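Copper-transporting ATPase PAA1, chloroplastic (Arabidopsis thaliana, PDB 5LBD) uses ATP to move copper, apparently as Cu(+), across the plastid envelope, this piece being its nucleotide-binding (N) domain. Local coordinates at residues 28-33 and 49-54; 81-86 and 120-125. The protein carries 2 engineered substitutions. One frame throughout, in Å; residues are numbered along the deposited sequence.

Contact 1: residues 28-33 and 49-54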
ATOM      1  N   GLU A  28      -5.250  -4.883   7.816  1.00 14.87           N
ATOM      2  CA  GLU A  28      -5.973  -3.751   7.255  1.00 16.31           C
ATOM      3  C   GLU A  28      -5.129  -3.005   6.240  1.00 15.39           C
ATOM      4  O   GLU A  28      -5.653  -2.548   5.222  1.00 16.45           O
ATOM      5  CB  GLU A  28      -6.399  -2.802   8.366  1.00 18.30           C
ATOM      6  CG  GLU A  28      -7.459  -3.395   9.300  1.00 22.34           C
ATOM      7  CD  GLU A  28      -7.750  -2.524  10.495  1.00 29.31           C
ATOM      8  OE1 GLU A  28      -8.916  -2.493  10.940  1.00 30.06           O
ATOM      9  OE2 GLU A  28      -6.801  -1.898  11.027  1.00 20.88           O
ATOM     10  N   VAL A  29      -3.826  -2.859   6.520  1.00 15.01           N
ATOM     11  CA  VAL A  29      -2.921  -2.204   5.574  1.00 14.84           C
ATOM     12  C   VAL A  29      -2.876  -2.970   4.268  1.00 14.78           C
ATOM     13  O   VAL A  29      -2.944  -2.374   3.181  1.00 15.77           O
ATOM     14  CB  VAL A  29      -1.516  -2.065   6.187  1.00 19.08           C
ATOM     15  CG1 VAL A  29      -0.470  -1.829   5.107  1.00 24.94           C
ATOM     16  CG2 VAL A  29      -1.550  -0.961   7.207  1.00 18.51           C
ATOM     17  N   LEU A  30      -2.809  -4.301   4.349  1.00 13.95           N
ATOM     18  CA  LEU A  30      -2.813  -5.115   3.137  1.00 17.88           C
ATOM     19  C   LEU A  30      -4.109  -4.937   2.354  1.00 15.19           C
ATOM     20  O   LEU A  30      -4.101  -4.861   1.112  1.00 16.23           O
ATOM     21  CB  LEU A  30      -2.610  -6.590   3.462  1.00 16.69           C
ATOM     22  CG  LEU A  30      -1.185  -6.964   3.792  1.00 16.80           C
ATOM     23  CD1 LEU A  30      -1.161  -8.377   4.260  1.00 20.39           C
ATOM     24  CD2 LEU A  30      -0.273  -6.808   2.598  1.00 20.63           C
HETATM   25  N   MSE A  31      -5.234  -4.918   3.040  1.00 13.75           N
HETATM   26  CA  MSE A  31      -6.500  -4.800   2.352  1.00 17.12           C
HETATM   27  C   MSE A  31      -6.666  -3.403   1.733  1.00 17.64           C
HETATM   28  O   MSE A  31      -7.163  -3.293   0.644  1.00 16.06           O
HETATM   29  CB  MSE A  31      -7.621  -5.176   3.310  1.00 19.24           C
HETATM   30  CG  MSE A  31      -7.562  -6.667   3.688  1.00 20.93           C
HETATM   31 SE   MSE A  31      -9.139  -7.334   4.547  0.58 30.20          SE
HETATM   32  CE  MSE A  31      -9.256  -5.976   5.789  1.00 24.65           C
ATOM     33  N   LEU A  32      -6.198  -2.348   2.402  1.00 16.38           N
ATOM     34  CA  LEU A  32      -6.296  -1.022   1.801  1.00 14.39           C
ATOM     35  C   LEU A  32      -5.395  -0.925   0.584  1.00 13.52           C
ATOM     36  O   LEU A  32      -5.784  -0.392  -0.457  1.00 15.42           O
ATOM     37  CB  LEU A  32      -5.886   0.030   2.835  1.00 16.05           C
ATOM     38  CG  LEU A  32      -6.843   0.298   3.981  1.00 16.38           C
ATOM     39  CD1 LEU A  32      -6.132   1.070   5.061  1.00 19.18           C
ATOM     40  CD2 LEU A  32      -8.064   1.036   3.519  1.00 19.93           C
ATOM     41  N   ALA A  33      -4.169  -1.417   0.712  1.00 15.43           N
ATOM     42  CA  ALA A  33      -3.252  -1.348  -0.437  1.00 15.84           C
ATOM     43  C   ALA A  33      -3.766  -2.190  -1.604  1.00 13.96           C
ATOM     44  O   ALA A  33      -3.704  -1.779  -2.764  1.00 16.68           O
ATOM     45  CB  ALA A  33      -1.867  -1.810  -0.019  1.00 15.70           C
ATOM     46  N   VAL A  49      -2.160  -7.853  -3.781  1.00 13.44           N
ATOM     47  CA  VAL A  49      -3.509  -8.346  -3.976  1.00 14.56           C
ATOM     48  C   VAL A  49      -3.638  -9.801  -3.509  1.00 15.68           C
ATOM     49  O   VAL A  49      -4.623 -10.174  -2.873  1.00 17.61           O
ATOM     50  CB  VAL A  49      -3.915  -8.149  -5.446  1.00 16.16           C
ATOM     51  CG1 VAL A  49      -5.212  -8.841  -5.737  1.00 17.77           C
ATOM     52  CG2 VAL A  49      -3.999  -6.692  -5.748  1.00 18.64           C
ATOM     53  N   LYS A  50      -2.680 -10.655  -3.880  1.00 15.79           N
ATOM     54  CA  LYS A  50      -2.730 -12.061  -3.506  1.00 16.69           C
ATOM     55  C   LYS A  50      -2.693 -12.211  -1.992  1.00 16.13           C
ATOM     56  O   LYS A  50      -3.480 -12.969  -1.413  1.00 17.75           O
ATOM     57  CB  LYS A  50      -1.551 -12.792  -4.141  1.00 18.69           C
ATOM     58  CG  LYS A  50      -1.520 -14.294  -3.856  1.00 24.12           C
ATOM     59  CD  LYS A  50      -0.360 -15.014  -4.526  1.00 38.40           C
ATOM     60  CE  LYS A  50      -0.507 -16.519  -4.360  1.00 47.91           C
ATOM     61  NZ  LYS A  50       0.680 -17.249  -4.871  1.00 59.29           N
ATOM     62  N   ALA A  51      -1.794 -11.478  -1.347  1.00 16.28           N
ATOM     63  CA  ALA A  51      -1.629 -11.611   0.102  1.00 17.98           C
ATOM     64  C   ALA A  51      -2.878 -11.145   0.841  1.00 14.61           C
ATOM     65  O   ALA A  51      -3.203 -11.677   1.909  1.00 16.31           O
ATOM     66  CB  ALA A  51      -0.411 -10.792   0.558  1.00 17.13           C
ATOM     67  N   ALA A  52      -3.588 -10.183   0.285  1.00 16.70           N
ATOM     68  CA  ALA A  52      -4.698  -9.500   0.924  1.00 18.40           C
ATOM     69  C   ALA A  52      -6.041 -10.167   0.710  1.00 18.83           C
ATOM     70  O   ALA A  52      -7.025  -9.747   1.328  1.00 21.03           O
ATOM     71  CB  ALA A  52      -4.771  -8.057   0.413  1.00 16.70           C
ATOM     72  N   ARG A  53      -6.129 -11.179  -0.147  1.00 22.41           N
ATOM     73  CA  ARG A  53      -7.405 -11.815  -0.440  1.00 24.16           C
ATOM     74  C   ARG A  53      -8.073 -12.253   0.856  1.00 25.66           C
ATOM     75  O   ARG A  53      -7.428 -12.811   1.741  1.00 24.98           O
ATOM     76  CB  ARG A  53      -7.202 -13.042  -1.331  1.00 25.14           C
ATOM     77  CG  ARG A  53      -6.785 -12.772  -2.740  1.00 36.40           C
ATOM     78  CD  ARG A  53      -6.341 -14.059  -3.447  1.00 55.45           C
ATOM     79  NE  ARG A  53      -5.099 -14.641  -2.893  1.00 41.24           N
ATOM     80  CZ  ARG A  53      -4.993 -15.825  -2.304  1.00 42.46           C
ATOM     81  NH1 ARG A  53      -6.062 -16.603  -2.144  1.00 79.88           N
ATOM     82  NH2 ARG A  53      -3.809 -16.240  -1.868  1.00 65.73           N
ATOM     83  N   ALA A  54      -9.362 -11.972   0.982  1.00 28.04           N
ATOM     84  CA  ALA A  54     -10.100 -12.313   2.196  1.00 30.15           C
ATOM     85  C   ALA A  54     -11.492 -12.713   1.749  1.00 32.84           C
ATOM     86  O   ALA A  54     -12.372 -11.864   1.637  1.00 34.81           O
ATOM     87  CB  ALA A  54     -10.143 -11.155   3.179  1.00 31.08           C
TER

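Contact 2: residues 81-86 and 120-125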
ATOM      1  N   ASN A  81     -13.285   6.432   1.615  1.00 33.09           N
ATOM      2  CA  ASN A  81     -13.140   7.835   1.972  1.00 27.41           C
ATOM      3  C   ASN A  81     -11.748   8.198   2.474  1.00 27.53           C
ATOM      4  O   ASN A  81     -11.565   9.269   3.066  1.00 38.37           O
ATOM      5  CB  ASN A  81     -14.177   8.256   3.009  1.00 31.30           C
ATOM      6  CG  ASN A  81     -15.567   8.264   2.449  1.00 43.19           C
ATOM      7  OD1 ASN A  81     -16.473   7.634   2.987  1.00 60.21           O
ATOM      8  ND2 ASN A  81     -15.749   8.990   1.353  1.00 48.18           N
ATOM      9  N   LYS A  82     -10.752   7.351   2.247  1.00 25.79           N
ATOM     10  CA  LYS A  82      -9.385   7.655   2.632  1.00 28.21           C
ATOM     11  C   LYS A  82      -8.512   7.729   1.398  1.00 21.91           C
ATOM     12  O   LYS A  82      -8.664   6.922   0.482  1.00 22.14           O
ATOM     13  CB  LYS A  82      -8.838   6.594   3.600  1.00 29.61           C
ATOM     14  CG  LYS A  82      -9.549   6.578   4.924  1.00 30.49           C
ATOM     15  CD  LYS A  82      -9.149   5.353   5.724  1.00 34.91           C
ATOM     16  CE  LYS A  82      -9.930   4.116   5.294  1.00 43.00           C
ATOM     17  NZ  LYS A  82     -11.374   4.261   5.607  1.00 49.61           N
ATOM     18  N   ARG A  83      -7.539   8.655   1.396  1.00 22.52           N
ATOM     19  CA  ARG A  83      -6.547   8.712   0.325  1.00 19.12           C
ATOM     20  C   ARG A  83      -5.435   7.720   0.638  1.00 20.62           C
ATOM     21  O   ARG A  83      -4.619   7.958   1.534  1.00 25.59           O
ATOM     22  CB  ARG A  83      -5.961  10.117   0.189  1.00 22.57           C
ATOM     23  CG  ARG A  83      -6.991  11.227   0.132  1.00 29.57           C
ATOM     24  CD  ARG A  83      -6.356  12.628  -0.158  1.00 41.34           C
ATOM     25  NE  ARG A  83      -5.468  13.117   0.908  1.00 29.87           N
ATOM     26  CZ  ARG A  83      -4.151  12.910   0.943  1.00 32.06           C
ATOM     27  NH1 ARG A  83      -3.541  12.227  -0.033  1.00 29.35           N
ATOM     28  NH2 ARG A  83      -3.443  13.395   1.963  1.00 27.03           N
ATOM     29  N   VAL A  84      -5.380   6.627  -0.111  1.00 18.74           N
ATOM     30  CA  VAL A  84      -4.467   5.524   0.168  1.00 16.18           C
ATOM     31  C   VAL A  84      -3.401   5.538  -0.915  1.00 16.97           C
ATOM     32  O   VAL A  84      -3.726   5.432  -2.099  1.00 16.31           O
ATOM     33  CB  VAL A  84      -5.186   4.170   0.221  1.00 16.27           C
ATOM     34  CG1 VAL A  84      -4.180   3.058   0.439  1.00 17.07           C
ATOM     35  CG2 VAL A  84      -6.213   4.162   1.321  1.00 19.19           C
ATOM     36  N   THR A  85      -2.138   5.671  -0.517  1.00 14.03           N
ATOM     37  CA  THR A  85      -1.018   5.682  -1.440  1.00 13.00           C
ATOM     38  C   THR A  85      -0.211   4.410  -1.260  1.00 16.69           C
ATOM     39  O   THR A  85      -0.056   3.902  -0.152  1.00 16.71           O
ATOM     40  CB  THR A  85      -0.101   6.875  -1.221  1.00 15.51           C
ATOM     41  OG1 THR A  85       0.281   6.914   0.156  1.00 17.93           O
ATOM     42  CG2 THR A  85      -0.828   8.137  -1.593  1.00 21.41           C
ATOM     43  N   VAL A  86       0.342   3.921  -2.363  1.00 15.74           N
ATOM     44  CA  VAL A  86       1.169   2.733  -2.406  1.00 12.72           C
ATOM     45  C   VAL A  86       2.358   3.056  -3.297  1.00 16.02           C
ATOM     46  O   VAL A  86       2.182   3.255  -4.505  1.00 15.10           O
ATOM     47  CB  VAL A  86       0.425   1.526  -2.958  1.00 15.00           C
ATOM     48  CG1 VAL A  86       1.288   0.349  -2.911  1.00 17.15           C
ATOM     49  CG2 VAL A  86      -0.879   1.278  -2.189  1.00 16.63           C
ATOM     50  N   VAL A 120      -1.944   6.647   4.357  1.00 19.02           N
ATOM     51  CA  VAL A 120      -3.390   6.749   4.525  1.00 19.52           C
ATOM     52  C   VAL A 120      -3.666   8.166   4.985  1.00 21.49           C
ATOM     53  O   VAL A 120      -3.263   8.551   6.088  1.00 22.70           O
ATOM     54  CB  VAL A 120      -3.951   5.725   5.521  1.00 20.73           C
ATOM     55  CG1 VAL A 120      -5.437   5.845   5.556  1.00 28.98           C
ATOM     56  CG2 VAL A 120      -3.583   4.344   5.070  1.00 23.42           C
ATOM     57  N   ASP A 121      -4.269   8.967   4.107  1.00 23.41           N
ATOM     58  CA  ASP A 121      -4.429  10.400   4.344  1.00 25.23           C
ATOM     59  C   ASP A 121      -3.067  11.007   4.702  1.00 25.03           C
ATOM     60  O   ASP A 121      -2.137  10.923   3.891  1.00 30.06           O
ATOM     61  CB  ASP A 121      -5.502  10.640   5.415  1.00 27.95           C
ATOM     62  CG  ASP A 121      -6.926  10.321   4.902  1.00 44.14           C
ATOM     63  OD1 ASP A 121      -7.186  10.461   3.680  1.00 35.91           O
ATOM     64  OD2 ASP A 121      -7.794   9.936   5.717  1.00 41.66           O
ATOM     65  N   ASN A 122      -2.910  11.626   5.874  1.00 22.85           N
ATOM     66  CA  ASN A 122      -1.641  12.261   6.198  1.00 23.40           C
ATOM     67  C   ASN A 122      -0.746  11.391   7.068  1.00 23.99           C
ATOM     68  O   ASN A 122       0.219  11.893   7.645  1.00 24.94           O
ATOM     69  CB  ASN A 122      -1.889  13.617   6.838  1.00 25.04           C
ATOM     70  CG  ASN A 122      -2.330  14.653   5.815  1.00 36.34           C
ATOM     71  OD1 ASN A 122      -3.500  15.024   5.753  1.00 33.88           O
ATOM     72  ND2 ASN A 122      -1.391  15.117   5.001  1.00 39.42           N
ATOM     73  N   THR A 123      -1.013  10.088   7.128  1.00 22.92           N
ATOM     74  CA  THR A 123      -0.281   9.175   7.997  1.00 25.55           C
ATOM     75  C   THR A 123       0.556   8.208   7.174  1.00 22.68           C
ATOM     76  O   THR A 123       0.071   7.619   6.198  1.00 21.75           O
ATOM     77  CB  THR A 123      -1.246   8.406   8.891  1.00 34.51           C
ATOM     78  OG1 THR A 123      -1.929   9.335   9.731  1.00 37.88           O
ATOM     79  CG2 THR A 123      -0.491   7.420   9.752  1.00 38.40           C
ATOM     80  N   LEU A 124       1.817   8.053   7.557  1.00 20.63           N
ATOM     81  CA  LEU A 124       2.626   6.979   6.994  1.00 17.22           C
ATOM     82  C   LEU A 124       2.233   5.739   7.769  1.00 20.24           C
ATOM     83  O   LEU A 124       2.534   5.619   8.957  1.00 23.12           O
ATOM     84  CB  LEU A 124       4.114   7.280   7.123  1.00 20.93           C
ATOM     85  CG  LEU A 124       5.108   6.230   6.689  1.00 31.31           C
ATOM     86  CD1 LEU A 124       4.903   5.887   5.243  1.00 39.24           C
ATOM     87  CD2 LEU A 124       6.527   6.749   6.904  1.00 38.01           C
ATOM     88  N   ALA A 125       1.496   4.853   7.117  1.00 17.54           N
ATOM     89  CA  ALA A 125       0.820   3.765   7.776  1.00 20.82           C
ATOM     90  C   ALA A 125       1.663   2.505   7.900  1.00 18.78           C
ATOM     91  O   ALA A 125       1.446   1.738   8.849  1.00 20.85           O
ATOM     92  CB  ALA A 125      -0.466   3.421   7.029  1.00 21.52           C
TER
HETATM   93  O   HOH W   1      -2.136   9.843   1.332  1.00 24.54           O
HETATM   94  O   HOH W   2      -7.568  13.728   2.710  1.00 44.80           O

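Contact 1: residues 28-33 and 49-54
Selenomethionine M31 and A52 bring two helices together at a surface seam, their CA atoms 5.2 Å apart. The M31 side chain shows how a long residue spans such a seam. From CB, CG lies beside the backbone N (chi1 -67°) and is carried alongside the carbonyl oxygen of A52, with CG 3.9 Å from O. The chain then extends to SE, which lies 4.2 Å from CB of A54, two residues past the end of helix 43-52. A bend at chi3 (-49°) swings the methyl CE back toward its own helix and away from A54, and the side chain also packs on M60. In the N-domain of this P-type ATPase, helices 26-37 and 43-52 are consecutive, and the inner side of 26-37, with V29, L32 and A33, packs on the antiparallel sheet. The second helix lies against the L30/M31 side of the first. Its approach is close because A52 presents only a methyl: CB lies 3.3 Å from O of L30 and 4.0 Å from CB of L30. At the isobutyl end, CD2 of L30 reaches the preceding residue, standing 4.5 Å from CB of A51. Strand 7-11 closes this side, V10 touching L30 and V7 touching A51.

Contact 2: residues 81-86 and 120-125
A tight two-residue hairpin turn, type II' from V120 to T123, meets the neighbouring strand of the sheet where D121 pairs with R83. Two hydrogen bonds join these residues. The amide N of D121 donates to O of R83 at 2.8 Å, while the N of R83 donates to OD1 of D121 at 2.9 Å, almost straight (172°). The second donor arrives from above the carboxylate plane, 43° out of it. Here a side-chain oxygen receives the strand amide, so bonding between the strands carries on into the turn, beyond V84 and V120, which form an antiparallel non-hydrogen-bonded pair. The sheet is the six-stranded antiparallel core of the nucleotide-binding domain, with strand 115-120 running between 82-87 and 123-130. The guanidinium of R83 lies across the turn with CA of D121 over one face, 3.9 Å from the plane and toward its rim. Its NE donates to a water in the guanidinium plane, which in turn makes a weak bond to OD1 of D121; NE and OD1 themselves are 4.2 Å apart with no N-H aimed at the oxygen, leaving at most a general attraction of opposite charges. NH2 is bonded to the carbonyl of H95, and N122 ND2 to that of G96, tying both strand and turn to the loop after helix 89-94. Another water donates to the carbonyl oxygens of R83 and D121. Beyond the carboxylate, K82 runs side by side with V120, its CD 3.7 Å from CG1. CG of K82 passes OD2 of D121 at 3.9 Å, and bends at chi3 and chi4 (-66°) bring NZ round to a hydrogen bond with the carbonyl oxygen of N80.

In the fold
Contact 1 closes before contact 2 opens along the chain, and their centres lie about 14 Å apart. Contact 1 joins two successive helices; contact 2 joins neighbouring parts of the antiparallel sheet on which the first helix lies. Helix 26-37 links the two: while its L30/M31 side receives the end of helix 43-52, its inner side packs on the strands. L32 CD1 approaches V120 CG2 at 4.1 Å, and A33 CB approaches V86 CG2 at 3.9 Å. L32 also touches K82 and V84. The two contacts thus belong to one compact N-domain of this copper pump, two neighbouring helices packed against one antiparallel sheet.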